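PDB 3BB8: CDP-4-keto-6-deoxy-D-glucose-3-dehydrase from Yersinia pseudotuberculosis, which probably catalyses, in its natural form, the C-3 dehydration of CDP-4-keto-6-deoxy-D-glucose with a pyridoxal phosphate-type cofactor, a step towards lipopolysaccharide sugars. Local coordinates for residues 220-225 / 304-309; 192-197 / 343-348. The protein carries 1 engineered substitution. All coordinates share one frame; numbering follows the deposited sequence.

Contact 1. Residues 220-225 / 304-309; sequences KHITMG and ERIEEF. Engineered in segment 220-225: K220 (natural residue His). With PLP (pyridoxal-5'-phosphate), chain C.
Next to I222, which meets I306 and F309 of helix 293-323, the hydroxyl of T223 has two hydrogen-bond partners. Its OG1 accepts from the backbone N of G225 at 2.9 Å in a bent bond (131° at the hydrogen), making an ST turn, and it is also hydrogen-bonded to F216 O; both bonds tie down a buried loop.

The helix meets this loop through apolar side chains. Methyl CG2 of I222 lies 3.8 Å from CD1 of I306 and, at 4.3 Å from CD2 of F309, sits at the rim of that ring, near its plane. I306 carries CG1 anti to its backbone N (chi1 -178°), and a bend at chi2 (62°) brings CD1 nearer the loop, where it also reaches CB of H221. The carbonyl O of H221 comes obliquely to the F309 ring, 3.5 Å from CD2. One face of the same ring lies under R305 O, which also accepts from the backbone N of F309, one turn of helix on.

On the cofactor side, K220, an engineered residue in place of histidine, is bonded covalently through NZ to C4A of PLP at 1.3 Å. Through this substitution the model has the lysine-PLP Schiff base typical of aminotransferases with the aspartate aminotransferase fold, here in the loop between strands 211-215 and 228-232, whose residues H221 and I222 pack against a long helix.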
loop_
_atom_site.group_PDB
_atom_site.type_symbol
_atom_site.label_atom_id
_atom_site.label_comp_id
_atom_site.label_asym_id
_atom_site.label_seq_id
_atom_site.Cartn_x
_atom_site.Cartn_y
_atom_site.Cartn_z
ATOM N N LYS A 220 5.732 -15.841 3.371
ATOM C CA LYS A 220 5.398 -15.892 4.789
ATOM C C LYS A 220 4.434 -17.025 5.230
ATOM O O LYS A 220 3.944 -17.800 4.411
ATOM C CB LYS A 220 4.910 -14.493 5.225
ATOM C CG LYS A 220 6.062 -13.500 5.659
ATOM C CD LYS A 220 6.903 -12.839 4.520
ATOM C CE LYS A 220 8.230 -12.222 5.075
ATOM N NZ LYS A 220 9.039 -11.128 4.324
ATOM N N HIS A 221 4.183 -17.135 6.532
ATOM C CA HIS A 221 3.315 -18.193 7.058
ATOM C C HIS A 221 2.009 -18.416 6.296
ATOM O O HIS A 221 1.699 -19.549 5.924
ATOM C CB HIS A 221 3.058 -17.940 8.533
ATOM C CG HIS A 221 4.292 -18.063 9.371
ATOM N ND1 HIS A 221 4.731 -19.266 9.876
ATOM C CD2 HIS A 221 5.205 -17.139 9.754
ATOM C CE1 HIS A 221 5.860 -19.078 10.536
ATOM N NE2 HIS A 221 6.170 -17.795 10.477
ATOM N N ILE A 222 1.239 -17.353 6.071
ATOM C CA ILE A 222 0.005 -17.462 5.292
ATOM C C ILE A 222 0.072 -16.320 4.294
ATOM O O ILE A 222 0.771 -15.340 4.536
ATOM C CB ILE A 222 -1.276 -17.332 6.165
ATOM C CG1 ILE A 222 -1.348 -15.951 6.825
ATOM C CG2 ILE A 222 -1.304 -18.447 7.191
ATOM C CD1 ILE A 222 -2.604 -15.729 7.657
ATOM N N THR A 223 -0.653 -16.424 3.186
ATOM C CA THR A 223 -0.569 -15.372 2.182
ATOM C C THR A 223 -1.871 -14.794 1.604
ATOM O O THR A 223 -2.936 -15.416 1.652
ATOM C CB THR A 223 0.279 -15.866 1.005
ATOM O OG1 THR A 223 0.488 -14.802 0.066
ATOM C CG2 THR A 223 -0.438 -17.013 0.309
ATOM N N MET A 224 -1.769 -13.588 1.054
ATOM C CA MET A 224 -2.850 -13.014 0.261
ATOM C C MET A 224 -2.377 -12.547 -1.111
ATOM O O MET A 224 -3.001 -11.689 -1.735
ATOM C CB MET A 224 -3.376 -11.735 0.918
ATOM C CG MET A 224 -3.991 -11.950 2.291
ATOM S SD MET A 224 -4.748 -10.455 2.955
ATOM C CE MET A 224 -4.834 -10.863 4.697
ATOM N N GLY A 225 -1.268 -13.115 -1.574
ATOM C CA GLY A 225 -0.378 -12.420 -2.484
ATOM C C GLY A 225 0.430 -11.274 -1.907
ATOM O O GLY A 225 1.640 -11.391 -1.712
ATOM N N GLU A 304 -7.338 -21.115 8.228
ATOM C CA GLU A 304 -7.750 -22.422 8.707
ATOM C C GLU A 304 -6.518 -23.315 8.864
ATOM O O GLU A 304 -6.389 -24.056 9.843
ATOM C CB GLU A 304 -8.737 -23.059 7.722
ATOM C CG GLU A 304 -10.026 -22.263 7.520
ATOM C CD GLU A 304 -10.973 -22.919 6.522
ATOM O OE1 GLU A 304 -11.356 -24.090 6.744
ATOM O OE2 GLU A 304 -11.335 -22.267 5.517
ATOM N N ARG A 305 -5.598 -23.201 7.910
ATOM C CA ARG A 305 -4.384 -24.013 7.874
ATOM C C ARG A 305 -3.204 -23.507 8.705
ATOM O O ARG A 305 -2.166 -24.159 8.750
ATOM C CB ARG A 305 -3.954 -24.174 6.411
ATOM C CG ARG A 305 -5.153 -24.399 5.500
ATOM C CD ARG A 305 -4.852 -24.283 4.015
ATOM N NE ARG A 305 -4.277 -25.503 3.460
ATOM C CZ ARG A 305 -4.431 -25.891 2.196
ATOM N NH1 ARG A 305 -5.150 -25.157 1.352
ATOM N NH2 ARG A 305 -3.855 -27.009 1.770
ATOM N N ILE A 306 -3.358 -22.373 9.380
ATOM C CA ILE A 306 -2.252 -21.822 10.155
ATOM C C ILE A 306 -1.717 -22.735 11.260
ATOM O O ILE A 306 -0.502 -22.860 11.429
ATOM C CB ILE A 306 -2.623 -20.450 10.771
ATOM C CG1 ILE A 306 -1.425 -19.875 11.534
ATOM C CG2 ILE A 306 -3.807 -20.594 11.703
ATOM C CD1 ILE A 306 -0.216 -19.604 10.666
ATOM N N GLU A 307 -2.609 -23.372 12.015
ATOM C CA GLU A 307 -2.162 -24.252 13.094
ATOM C C GLU A 307 -1.389 -25.435 12.527
ATOM O O GLU A 307 -0.391 -25.867 13.094
ATOM C CB GLU A 307 -3.357 -24.725 13.921
ATOM C CG GLU A 307 -3.988 -23.599 14.729
ATOM C CD GLU A 307 -5.120 -24.066 15.623
ATOM O OE1 GLU A 307 -6.162 -24.504 15.089
ATOM O OE2 GLU A 307 -4.962 -23.993 16.864
ATOM N N GLU A 308 -1.859 -25.943 11.396
ATOM C CA GLU A 308 -1.212 -27.049 10.715
ATOM C C GLU A 308 0.193 -26.579 10.316
ATOM O O GLU A 308 1.204 -27.205 10.656
ATOM C CB GLU A 308 -2.012 -27.408 9.463
ATOM C CG GLU A 308 -1.446 -28.558 8.659
ATOM C CD GLU A 308 -1.672 -28.382 7.167
ATOM O OE1 GLU A 308 -2.789 -27.975 6.775
ATOM O OE2 GLU A 308 -0.730 -28.657 6.384
ATOM N N PHE A 309 0.236 -25.461 9.596
ATOM C CA PHE A 309 1.486 -24.871 9.133
ATOM C C PHE A 309 2.510 -24.672 10.244
ATOM O O PHE A 309 3.661 -25.071 10.101
ATOM C CB PHE A 309 1.217 -23.529 8.453
ATOM C CG PHE A 309 0.515 -23.644 7.129
ATOM C CD1 PHE A 309 0.482 -24.850 6.444
ATOM C CD2 PHE A 309 -0.065 -22.530 6.544
ATOM C CE1 PHE A 309 -0.121 -24.945 5.184
ATOM C CE2 PHE A 309 -0.666 -22.609 5.290
ATOM C CZ PHE A 309 -0.694 -23.821 4.603
HETATM N N1 PLP C . 9.957 -7.467 8.118
HETATM C C2 PLP C . 10.447 -8.753 7.957
HETATM C C2A PLP C . 11.392 -9.287 9.025
HETATM C C3 PLP C . 10.057 -9.524 6.822
HETATM O O3 PLP C . 10.514 -10.780 6.624
HETATM C C4 PLP C . 9.140 -8.960 5.836
HETATM C C4A PLP C . 8.719 -9.863 4.625
HETATM C C5 PLP C . 8.678 -7.621 6.054
HETATM C C6 PLP C . 9.118 -6.899 7.231
HETATM C C5A PLP C . 7.742 -6.839 5.184
HETATM O O4P PLP C . 6.781 -7.587 4.585
HETATM P P PLP C . 6.297 -7.432 3.060
HETATM O O1P PLP C . 4.935 -8.093 2.996
HETATM O O2P PLP C . 7.406 -8.254 2.177
HETATM O O3P PLP C . 6.267 -5.952 2.664
#

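Contact 2. Residues 192-197 / 343-348; sequences CCDALG and SWFGFP. With PLP (pyridoxal-5'-phosphate), chain C.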
loop_
_atom_site.group_PDB
_atom_site.type_symbol
_atom_site.label_atom_id
_atom_site.label_comp_id
_atom_site.label_asym_id
_atom_site.label_seq_id
_atom_site.Cartn_x
_atom_site.Cartn_y
_atom_site.Cartn_z
ATOM N N CYS A 192 6.546 -9.019 13.660
ATOM C CA CYS A 192 6.310 -10.460 13.631
ATOM C C CYS A 192 6.004 -10.911 12.211
ATOM O O CYS A 192 5.335 -11.931 12.010
ATOM C CB CYS A 192 5.112 -10.816 14.523
ATOM S SG CYS A 192 5.304 -10.335 16.250
ATOM N N CYS A 193 6.486 -10.159 11.226
ATOM C CA CYS A 193 6.229 -10.511 9.836
ATOM C C CYS A 193 6.721 -11.906 9.442
ATOM O O CYS A 193 6.231 -12.490 8.471
ATOM C CB CYS A 193 6.822 -9.453 8.906
ATOM S SG CYS A 193 5.880 -7.886 8.923
ATOM N N ASP A 194 7.692 -12.439 10.177
ATOM C CA ASP A 194 8.193 -13.782 9.875
ATOM C C ASP A 194 7.988 -14.689 11.078
ATOM O O ASP A 194 8.584 -15.770 11.149
ATOM C CB ASP A 194 9.692 -13.764 9.570
ATOM C CG ASP A 194 10.049 -12.876 8.404
ATOM O OD1 ASP A 194 9.332 -12.887 7.386
ATOM O OD2 ASP A 194 11.072 -12.177 8.501
ATOM N N ALA A 195 7.151 -14.255 12.019
ATOM C CA ALA A 195 6.935 -15.022 13.239
ATOM C C ALA A 195 5.485 -15.278 13.646
ATOM O O ALA A 195 5.170 -15.274 14.838
ATOM C CB ALA A 195 7.674 -14.346 14.388
ATOM N N LEU A 196 4.605 -15.505 12.681
ATOM C CA LEU A 196 3.216 -15.766 13.016
ATOM C C LEU A 196 3.118 -17.142 13.670
ATOM O O LEU A 196 3.449 -18.161 13.047
ATOM C CB LEU A 196 2.340 -15.726 11.766
ATOM C CG LEU A 196 0.845 -15.928 12.031
ATOM C CD1 LEU A 196 0.345 -14.874 13.013
ATOM C CD2 LEU A 196 0.083 -15.852 10.726
ATOM N N GLY A 197 2.671 -17.172 14.923
ATOM C CA GLY A 197 2.538 -18.438 15.625
ATOM C C GLY A 197 3.630 -18.663 16.651
ATOM O O GLY A 197 3.544 -19.573 17.469
ATOM N N SER A 343 7.957 -20.413 15.888
ATOM C CA SER A 343 7.390 -20.881 14.630
ATOM C C SER A 343 8.304 -20.548 13.456
ATOM O O SER A 343 8.132 -19.526 12.792
ATOM C CB SER A 343 6.004 -20.270 14.406
ATOM O OG SER A 343 5.436 -20.728 13.191
ATOM N N TRP A 344 9.277 -21.418 13.205
ATOM C CA TRP A 344 10.300 -21.155 12.200
ATOM C C TRP A 344 9.795 -20.738 10.830
ATOM O O TRP A 344 8.880 -21.345 10.266
ATOM C CB TRP A 344 11.248 -22.358 12.064
ATOM C CG TRP A 344 11.977 -22.656 13.339
ATOM C CD1 TRP A 344 11.641 -23.590 14.276
ATOM C CD2 TRP A 344 13.098 -21.939 13.871
ATOM N NE1 TRP A 344 12.482 -23.497 15.364
ATOM C CE2 TRP A 344 13.384 -22.491 15.141
ATOM C CE3 TRP A 344 13.885 -20.883 13.400
ATOM C CZ2 TRP A 344 14.427 -22.017 15.950
ATOM C CZ3 TRP A 344 14.926 -20.410 14.207
ATOM C CH2 TRP A 344 15.185 -20.980 15.468
ATOM N N PHE A 345 10.413 -19.672 10.321
ATOM C CA PHE A 345 10.104 -19.105 9.013
ATOM C C PHE A 345 11.030 -19.772 8.010
ATOM O O PHE A 345 10.635 -20.105 6.888
ATOM C CB PHE A 345 10.347 -17.587 9.041
ATOM C CG PHE A 345 10.212 -16.914 7.699
ATOM C CD1 PHE A 345 11.312 -16.767 6.863
ATOM C CD2 PHE A 345 8.983 -16.420 7.275
ATOM C CE1 PHE A 345 11.192 -16.134 5.626
ATOM C CE2 PHE A 345 8.853 -15.788 6.038
ATOM C CZ PHE A 345 9.961 -15.645 5.214
ATOM N N GLY A 346 12.274 -19.954 8.442
ATOM C CA GLY A 346 13.285 -20.588 7.616
ATOM C C GLY A 346 14.314 -21.233 8.522
ATOM O O GLY A 346 14.223 -21.113 9.746
ATOM N N PHE A 347 15.297 -21.901 7.929
ATOM C CA PHE A 347 16.353 -22.588 8.684
ATOM C C PHE A 347 17.694 -21.867 8.484
ATOM O O PHE A 347 18.361 -22.071 7.474
ATOM C CB PHE A 347 16.462 -24.029 8.184
ATOM C CG PHE A 347 17.245 -24.936 9.090
ATOM C CD1 PHE A 347 16.654 -25.482 10.228
ATOM C CD2 PHE A 347 18.564 -25.264 8.792
ATOM C CE1 PHE A 347 17.363 -26.350 11.057
ATOM C CE2 PHE A 347 19.288 -26.129 9.611
ATOM C CZ PHE A 347 18.688 -26.676 10.745
ATOM N N PRO A 348 18.100 -21.020 9.444
ATOM C CA PRO A 348 19.363 -20.270 9.361
ATOM C C PRO A 348 20.627 -21.073 9.711
ATOM O O PRO A 348 20.702 -21.728 10.754
ATOM C CB PRO A 348 19.134 -19.115 10.327
ATOM C CG PRO A 348 18.344 -19.783 11.426
ATOM C CD PRO A 348 17.338 -20.624 10.645
HETATM N N1 PLP C . 9.957 -7.467 8.118
HETATM C C2 PLP C . 10.447 -8.753 7.957
HETATM C C2A PLP C . 11.392 -9.287 9.025
HETATM C C3 PLP C . 10.057 -9.524 6.822
HETATM O O3 PLP C . 10.514 -10.780 6.624
HETATM C C4 PLP C . 9.140 -8.960 5.836
HETATM C C4A PLP C . 8.719 -9.863 4.625
HETATM C C5 PLP C . 8.678 -7.621 6.054
HETATM C C6 PLP C . 9.118 -6.899 7.231
HETATM C C5A PLP C . 7.742 -6.839 5.184
HETATM O O4P PLP C . 6.781 -7.587 4.585
HETATM P P PLP C . 6.297 -7.432 3.060
HETATM O O1P PLP C . 4.935 -8.093 2.996
HETATM O O2P PLP C . 7.406 -8.254 2.177
HETATM O O3P PLP C . 6.267 -5.952 2.664
#
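D194 and F345 meet through carbon and a ring face. CB of D194 rests 3.6 Å from CD2 of F345, and the carboxylate reaches over one side of the phenyl group towards its rim, OD1 being 3.2 Å from CE2, although the position of OD1 is less certain. Carboxylate and ring planes stand 45° apart. F345 has CG anti to its backbone N (chi1 173°), which swings the ring under the aspartate, and the ring of W410 meets it as well.

The polar link between the segments is slight: S343 OG donates to L196 O at 3.2 Å, a weak hydrogen bond. Alongside it, CB of S343 packs 3.6 Å from the carbonyl carbon of G197, while S343 N is hydrogen-bonded to S198 OG.

Residues 192-195 form a type I beta turn, closed by A195 N to C192 O at 2.9 Å, just after strand 187-191; in this aspartate aminotransferase fold the turn brings two residues to the cofactor.

Of the cofactor contacts, C193 packs against the pyridine ring, with CB and SG over one face and SG 3.8 Å from C6 of PLP. Its backbone N is hydrogen-bonded to D191 OD2, whose other oxygen, OD1, is hydrogen-bonded to PLP. The D194 carboxylate lies beside the phenolic O3 of PLP, but the model is too tight there for the bonding to be settled.

In the fold
Following the chain, strand 187-191 of the large mixed sheet runs into 192-197, the first half of contact 2. The chain then passes through strand 211-215 to loop 220-225, travels on to helix 293-323, and closes contact 1 at 304-309. Only afterwards does 343-348 return to 192-197, so the loop of contact 2 encloses that of contact 1. Contact 1 ties the cofactor loop to the long helix; contact 2 ties the loop after strand 187-191 to the residues just before strand 347-351. Both reach PLP and touch directly: NZ of engineered K220 makes a salt bridge with D194 OD1, uncertain because OD1 is less surely placed; away from PLP, H221 NE2 hydrogen-bonds weakly to D194 O.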